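Local coordinates for protein allantoicase (Saccharomyces cerevisiae, PDB 1SG3) that hydrolyses allantoate to (S)-ureidoglycolate and urea, a step of allantoin degradation that lets yeast use purines as a secondary nitrogen source, at residues 83-88 / 162-167; 276-281 / 297-302. One frame throughout, in Å; residues are numbered along the deposited sequence.

Overall arrangement
Followed from the N terminus, after earlier strands that include 33-37, the chain forms strand 82-87, passes through 93-101, 112-118, 135-142 and 148-152, and returns as strand 164-170. Interaction 1 pairs these two strands in the interior of a five-stranded antiparallel sheet, with 73 residues between segments 83-88 and 162-167. Interaction 2 comes later, in series with it: segments 276-281 and 297-302 pair across a short connection of 15 residues, at one outer edge of the corresponding sheet in the second allantoicase repeat. The loops neither nest nor cross. The contacts lie on opposite sides of the chain's centre, their own centres 39 Å apart, and each joins two strands within one sheet of its own repeat.

Interaction 1: 83-88 / 162-167; sequences WVIIKM and FTHIKL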
loop_
_atom_site.group_PDB
_atom_site.type_symbol
_atom_site.label_atom_id
_atom_site.label_comp_id
_atom_site.label_asym_id
_atom_site.label_seq_id
_atom_site.Cartn_x
_atom_site.Cartn_y
_atom_site.Cartn_z
ATOM N N TRP A 83 16.235 1.696 31.486
ATOM C CA TRP A 83 17.587 1.839 30.996
ATOM C C TRP A 83 17.829 1.044 29.725
ATOM O O TRP A 83 17.012 0.210 29.332
ATOM C CB TRP A 83 18.555 1.338 32.060
ATOM C CG TRP A 83 18.263 -0.089 32.464
ATOM C CD1 TRP A 83 17.498 -0.504 33.516
ATOM C CD2 TRP A 83 18.708 -1.281 31.799
ATOM N NE1 TRP A 83 17.440 -1.877 33.552
ATOM C CE2 TRP A 83 18.172 -2.380 32.508
ATOM C CE3 TRP A 83 19.506 -1.528 30.673
ATOM C CZ2 TRP A 83 18.406 -3.708 32.128
ATOM C CZ3 TRP A 83 19.740 -2.857 30.296
ATOM C CH2 TRP A 83 19.188 -3.926 31.026
ATOM N N VAL A 84 18.976 1.295 29.103
ATOM C CA VAL A 84 19.393 0.577 27.907
ATOM C C VAL A 84 20.918 0.595 27.874
ATOM O O VAL A 84 21.540 1.569 28.298
ATOM C CB VAL A 84 18.827 1.221 26.614
ATOM C CG1 VAL A 84 19.164 2.685 26.567
ATOM C CG2 VAL A 84 19.396 0.525 25.402
ATOM N N ILE A 85 21.509 -0.492 27.392
ATOM C CA ILE A 85 22.959 -0.621 27.284
ATOM C C ILE A 85 23.348 -0.632 25.815
ATOM O O ILE A 85 22.894 -1.487 25.050
ATOM C CB ILE A 85 23.449 -1.929 27.892
ATOM C CG1 ILE A 85 23.352 -1.875 29.409
ATOM C CG2 ILE A 85 24.857 -2.192 27.456
ATOM C CD1 ILE A 85 23.656 -3.206 30.068
ATOM N N ILE A 86 24.203 0.301 25.419
ATOM C CA ILE A 86 24.618 0.370 24.028
ATOM C C ILE A 86 26.129 0.216 23.884
ATOM O O ILE A 86 26.909 0.793 24.641
ATOM C CB ILE A 86 24.176 1.697 23.400
ATOM C CG1 ILE A 86 22.654 1.827 23.483
ATOM C CG2 ILE A 86 24.632 1.756 21.961
ATOM C CD1 ILE A 86 22.139 3.204 23.135
ATOM N N LYS A 87 26.535 -0.576 22.902
ATOM C CA LYS A 87 27.944 -0.826 22.657
ATOM C C LYS A 87 28.395 0.033 21.492
ATOM O O LYS A 87 27.760 0.046 20.439
ATOM C CB LYS A 87 28.144 -2.311 22.350
ATOM C CG LYS A 87 29.590 -2.784 22.253
ATOM C CD LYS A 87 29.654 -4.311 22.222
ATOM C CE LYS A 87 31.081 -4.826 22.020
ATOM N NZ LYS A 87 31.607 -4.643 20.627
ATOM N N MET A 88 29.481 0.768 21.698
ATOM C CA MET A 88 30.040 1.632 20.668
ATOM C C MET A 88 30.467 0.808 19.442
ATOM O O MET A 88 30.812 -0.371 19.571
ATOM C CB MET A 88 31.262 2.367 21.220
ATOM C CG MET A 88 31.016 3.328 22.382
ATOM S SD MET A 88 32.608 3.712 23.188
ATOM C CE MET A 88 33.282 4.799 22.086
ATOM N N PHE A 162 36.293 4.182 27.253
ATOM C CA PHE A 162 35.020 3.495 27.429
ATOM C C PHE A 162 34.550 2.724 26.204
ATOM O O PHE A 162 34.819 3.111 25.074
ATOM C CB PHE A 162 33.961 4.503 27.865
ATOM C CG PHE A 162 34.189 5.043 29.246
ATOM C CD1 PHE A 162 34.353 6.400 29.457
ATOM C CD2 PHE A 162 34.254 4.179 30.340
ATOM C CE1 PHE A 162 34.577 6.894 30.739
ATOM C CE2 PHE A 162 34.476 4.660 31.621
ATOM C CZ PHE A 162 34.639 6.014 31.825
ATOM N N THR A 163 33.859 1.614 26.437
ATOM C CA THR A 163 33.356 0.800 25.343
ATOM C C THR A 163 31.831 0.752 25.321
ATOM O O THR A 163 31.226 0.821 24.259
ATOM C CB THR A 163 33.932 -0.634 25.400
ATOM O OG1 THR A 163 33.802 -1.175 26.723
ATOM C CG2 THR A 163 35.386 -0.611 25.017
ATOM N N HIS A 164 31.206 0.643 26.486
ATOM C CA HIS A 164 29.749 0.612 26.540
ATOM C C HIS A 164 29.203 1.796 27.319
ATOM O O HIS A 164 29.840 2.296 28.253
ATOM C CB HIS A 164 29.257 -0.673 27.195
ATOM C CG HIS A 164 29.772 -1.915 26.548
ATOM N ND1 HIS A 164 28.985 -3.027 26.353
ATOM C CD2 HIS A 164 30.999 -2.234 26.077
ATOM C CE1 HIS A 164 29.704 -3.980 25.787
ATOM N NE2 HIS A 164 30.932 -3.526 25.611
ATOM N N ILE A 165 28.028 2.271 26.929
ATOM C CA ILE A 165 27.433 3.370 27.662
ATOM C C ILE A 165 26.001 2.977 28.029
ATOM O O ILE A 165 25.365 2.169 27.342
ATOM C CB ILE A 165 27.504 4.705 26.858
ATOM C CG1 ILE A 165 26.185 4.992 26.157
ATOM C CG2 ILE A 165 28.670 4.681 25.898
ATOM C CD1 ILE A 165 25.181 5.667 27.076
ATOM N N LYS A 166 25.510 3.513 29.139
ATOM C CA LYS A 166 24.168 3.195 29.596
ATOM C C LYS A 166 23.321 4.420 29.831
ATOM O O LYS A 166 23.665 5.281 30.641
ATOM C CB LYS A 166 24.212 2.379 30.883
ATOM C CG LYS A 166 22.848 2.147 31.476
ATOM C CD LYS A 166 22.855 0.979 32.432
ATOM C CE LYS A 166 23.611 1.304 33.708
ATOM N NZ LYS A 166 23.504 0.205 34.711
ATOM N N LEU A 167 22.209 4.481 29.106
ATOM C CA LEU A 167 21.268 5.576 29.226
ATOM C C LEU A 167 20.237 5.138 30.245
ATOM O O LEU A 167 19.816 3.987 30.244
ATOM C CB LEU A 167 20.585 5.824 27.890
ATOM C CG LEU A 167 19.596 6.985 27.819
ATOM C CD1 LEU A 167 20.304 8.291 28.117
ATOM C CD2 LEU A 167 18.990 7.027 26.431
#
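Lys-87 lays its aliphatic chain over one face of the His-164 imidazole, the main side-chain encounter between 83-88 and 162-167. Lys-87 CG stands 3.9 Å from the centroid of the His-164 ring and 20° off its normal, a CH-pi contact displaced toward the rim. With Lys-87 CG anti to the backbone N (chi1 -172°), the chain runs across the imidazole and Lys-87 CD comes 3.6 Å from His-164 CE1. Ile-85 CG2 reaches the same ring near its plane, at the edge, so two residues of one strand, Ile-85 and Lys-87, on the same face of the sheet, meet it from different directions. Without the imidazole, as with an alanine here, the Lys-87 methylenes would probably lose the flat surface they lie on, and a gap is likely to open beside Ile-85 CG2. On this face Lys-166 also crosses Ile-85 at an angle, Lys-166 CD lying 4.2 Å from Ile-85 CG1; the lysine chain bends at chi3, and its ammonium forms a salt bridge with Glu-129.

Across the sheet, Val-84 CG1 meets Leu-167 CB at 3.7 Å, while Ile-86 and Ile-165 both pack on Phe-178 of strand 174-184. The register follows from paired backbone bonds. Ile-86 N to Ile-165 O is 2.9 Å and nearly straight at 176°, and the reverse bond, Ile-165 N to Ile-86 O, is equally short. Val-84 and Leu-167 form the next hydrogen-bonded pair, and Met-88 N continues the ladder to Thr-163 O. Thr-163 and His-164 both face Leu-118 on the other neighbouring strand, forming a classic beta bulge. A long excursion through other strands separates the two antiparallel partners in sequence; the pair lies inside a five-stranded antiparallel sheet (order 1-2-5-3-4) of the first jelly-roll repeat.

Interaction 2: 276-281 / 297-302; sequences FITVEG and WVELVG
Val-279 and Val-301 pack side by side, pointing the same way, within a classic beta bulge at an outer strand of the second jelly-roll repeat. Leu-300 and Val-301 both face Val-279, which shifts the register by one residue before Glu-280 pairs with Glu-299. The close side is apolar: Val-279 CB lies 3.8 Å from Val-301 CG2, and Leu-300 CD1 lies over the Gly-281 backbone, 3.9 Å from Gly-281 N. Ile-262 of strand 258-265 touches Val-279, Leu-300 and Val-301, so this side of the pair faces the opposing sheet. Toward the end of the pair the same apolar face opens to solvent at Val-298, which is exposed.

The other side is polar and more open, with Glu-299 exposed and Glu-280 partly so. Their carboxylates stand almost perpendicular (88°), and these two like-charged groups lie close together; Lys-326 is a long and weak ion-pair partner of Glu-280. Glu-299 bends at chi2 (81°), and Glu-299 OE1 comes 3.3 Å from Thr-278 CB. Trp-297 crosses Glu-280 at about a right angle, Trp-297 CE3 lying 3.8 Å from Glu-280 CB, and has a cation-pi contact with Lys-326.

Beyond the bulge, Gly-281 and Val-298 exchange two backbone hydrogen bonds. At the bulge itself Val-279 O accepts twice from the same face of its carbonyl plane, from Leu-300 N at 2.7 Å and from Val-301 N at 3.2 Å.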
loop_
_atom_site.group_PDB
_atom_site.type_symbol
_atom_site.label_atom_id
_atom_site.label_comp_id
_atom_site.label_asym_id
_atom_site.label_seq_id
_atom_site.Cartn_x
_atom_site.Cartn_y
_atom_site.Cartn_z
ATOM N N PHE A 276 34.656 16.430 -11.596
ATOM C CA PHE A 276 36.091 16.348 -11.312
ATOM C C PHE A 276 36.279 16.419 -9.798
ATOM O O PHE A 276 35.398 16.891 -9.082
ATOM C CB PHE A 276 36.878 17.541 -11.872
ATOM C CG PHE A 276 36.717 17.772 -13.332
ATOM C CD1 PHE A 276 35.969 18.853 -13.791
ATOM C CD2 PHE A 276 37.357 16.949 -14.258
ATOM C CE1 PHE A 276 35.863 19.118 -15.151
ATOM C CE2 PHE A 276 37.259 17.204 -15.628
ATOM C CZ PHE A 276 36.510 18.292 -16.075
ATOM N N ILE A 277 37.439 15.970 -9.318
ATOM C CA ILE A 277 37.777 16.061 -7.895
ATOM C C ILE A 277 39.282 16.301 -7.794
ATOM O O ILE A 277 40.021 16.065 -8.744
ATOM C CB ILE A 277 37.413 14.759 -7.087
ATOM C CG1 ILE A 277 38.351 13.608 -7.459
ATOM C CG2 ILE A 277 35.960 14.350 -7.338
ATOM C CD1 ILE A 277 39.590 13.525 -6.596
ATOM N N THR A 278 39.721 16.804 -6.648
ATOM C CA THR A 278 41.141 17.048 -6.380
ATOM C C THR A 278 41.305 16.887 -4.872
ATOM O O THR A 278 40.428 17.288 -4.105
ATOM C CB THR A 278 41.629 18.511 -6.763
ATOM O OG1 THR A 278 41.262 19.439 -5.731
ATOM C CG2 THR A 278 41.034 18.974 -8.101
ATOM N N VAL A 279 42.400 16.278 -4.437
ATOM C CA VAL A 279 42.624 16.133 -3.004
ATOM C C VAL A 279 43.847 16.961 -2.612
ATOM O O VAL A 279 44.819 17.057 -3.368
ATOM C CB VAL A 279 42.846 14.654 -2.589
ATOM C CG1 VAL A 279 43.099 14.563 -1.107
ATOM C CG2 VAL A 279 41.637 13.814 -2.947
ATOM N N GLU A 280 43.782 17.569 -1.434
ATOM C CA GLU A 280 44.871 18.382 -0.931
ATOM C C GLU A 280 45.270 17.979 0.481
ATOM O O GLU A 280 44.521 17.303 1.182
ATOM C CB GLU A 280 44.474 19.852 -0.975
ATOM C CG GLU A 280 44.495 20.417 -2.374
ATOM C CD GLU A 280 44.071 21.868 -2.439
ATOM O OE1 GLU A 280 44.260 22.482 -3.516
ATOM O OE2 GLU A 280 43.541 22.392 -1.428
ATOM N N GLY A 281 46.461 18.397 0.891
ATOM C CA GLY A 281 46.941 18.056 2.214
ATOM C C GLY A 281 47.490 19.250 2.961
ATOM O O GLY A 281 48.107 20.128 2.376
ATOM N N TRP A 297 48.306 24.393 1.831
ATOM C CA TRP A 297 47.695 23.184 1.304
ATOM C C TRP A 297 48.516 22.712 0.125
ATOM O O TRP A 297 49.014 23.518 -0.657
ATOM C CB TRP A 297 46.249 23.439 0.867
ATOM C CG TRP A 297 45.314 23.675 2.021
ATOM C CD1 TRP A 297 45.057 24.864 2.634
ATOM C CD2 TRP A 297 44.552 22.686 2.725
ATOM N NE1 TRP A 297 44.185 24.678 3.676
ATOM C CE2 TRP A 297 43.860 23.350 3.755
ATOM C CE3 TRP A 297 44.392 21.304 2.588
ATOM C CZ2 TRP A 297 43.019 22.680 4.647
ATOM C CZ3 TRP A 297 43.561 20.637 3.474
ATOM C CH2 TRP A 297 42.884 21.326 4.491
ATOM N N VAL A 298 48.656 21.400 0.006
ATOM C CA VAL A 298 49.429 20.802 -1.067
ATOM C C VAL A 298 48.551 19.854 -1.848
ATOM O O VAL A 298 47.785 19.097 -1.262
ATOM C CB VAL A 298 50.615 20.015 -0.502
ATOM C CG1 VAL A 298 51.412 19.395 -1.628
ATOM C CG2 VAL A 298 51.479 20.936 0.345
ATOM N N GLU A 299 48.667 19.902 -3.172
ATOM C CA GLU A 299 47.878 19.042 -4.047
ATOM C C GLU A 299 48.398 17.614 -3.930
ATOM O O GLU A 299 49.606 17.389 -3.954
ATOM C CB GLU A 299 47.995 19.515 -5.500
ATOM C CG GLU A 299 46.753 19.260 -6.360
ATOM C CD GLU A 299 45.650 20.312 -6.160
ATOM O OE1 GLU A 299 44.493 20.060 -6.569
ATOM O OE2 GLU A 299 45.940 21.396 -5.605
ATOM N N LEU A 300 47.483 16.657 -3.781
ATOM C CA LEU A 300 47.842 15.246 -3.667
ATOM C C LEU A 300 47.279 14.489 -4.864
ATOM O O LEU A 300 47.857 13.506 -5.323
ATOM C CB LEU A 300 47.296 14.665 -2.362
ATOM C CG LEU A 300 47.986 15.175 -1.091
ATOM C CD1 LEU A 300 47.257 14.680 0.148
ATOM C CD2 LEU A 300 49.431 14.710 -1.085
ATOM N N VAL A 301 46.141 14.961 -5.361
ATOM C CA VAL A 301 45.479 14.374 -6.519
ATOM C C VAL A 301 44.877 15.568 -7.260
ATOM O O VAL A 301 43.882 16.136 -6.822
ATOM C CB VAL A 301 44.339 13.410 -6.097
ATOM C CG1 VAL A 301 43.849 12.622 -7.295
ATOM C CG2 VAL A 301 44.815 12.467 -5.003
ATOM N N GLY A 302 45.494 15.969 -8.367
ATOM C CA GLY A 302 44.984 17.110 -9.109
ATOM C C GLY A 302 43.692 16.784 -9.818
ATOM O O GLY A 302 43.255 15.630 -9.798
#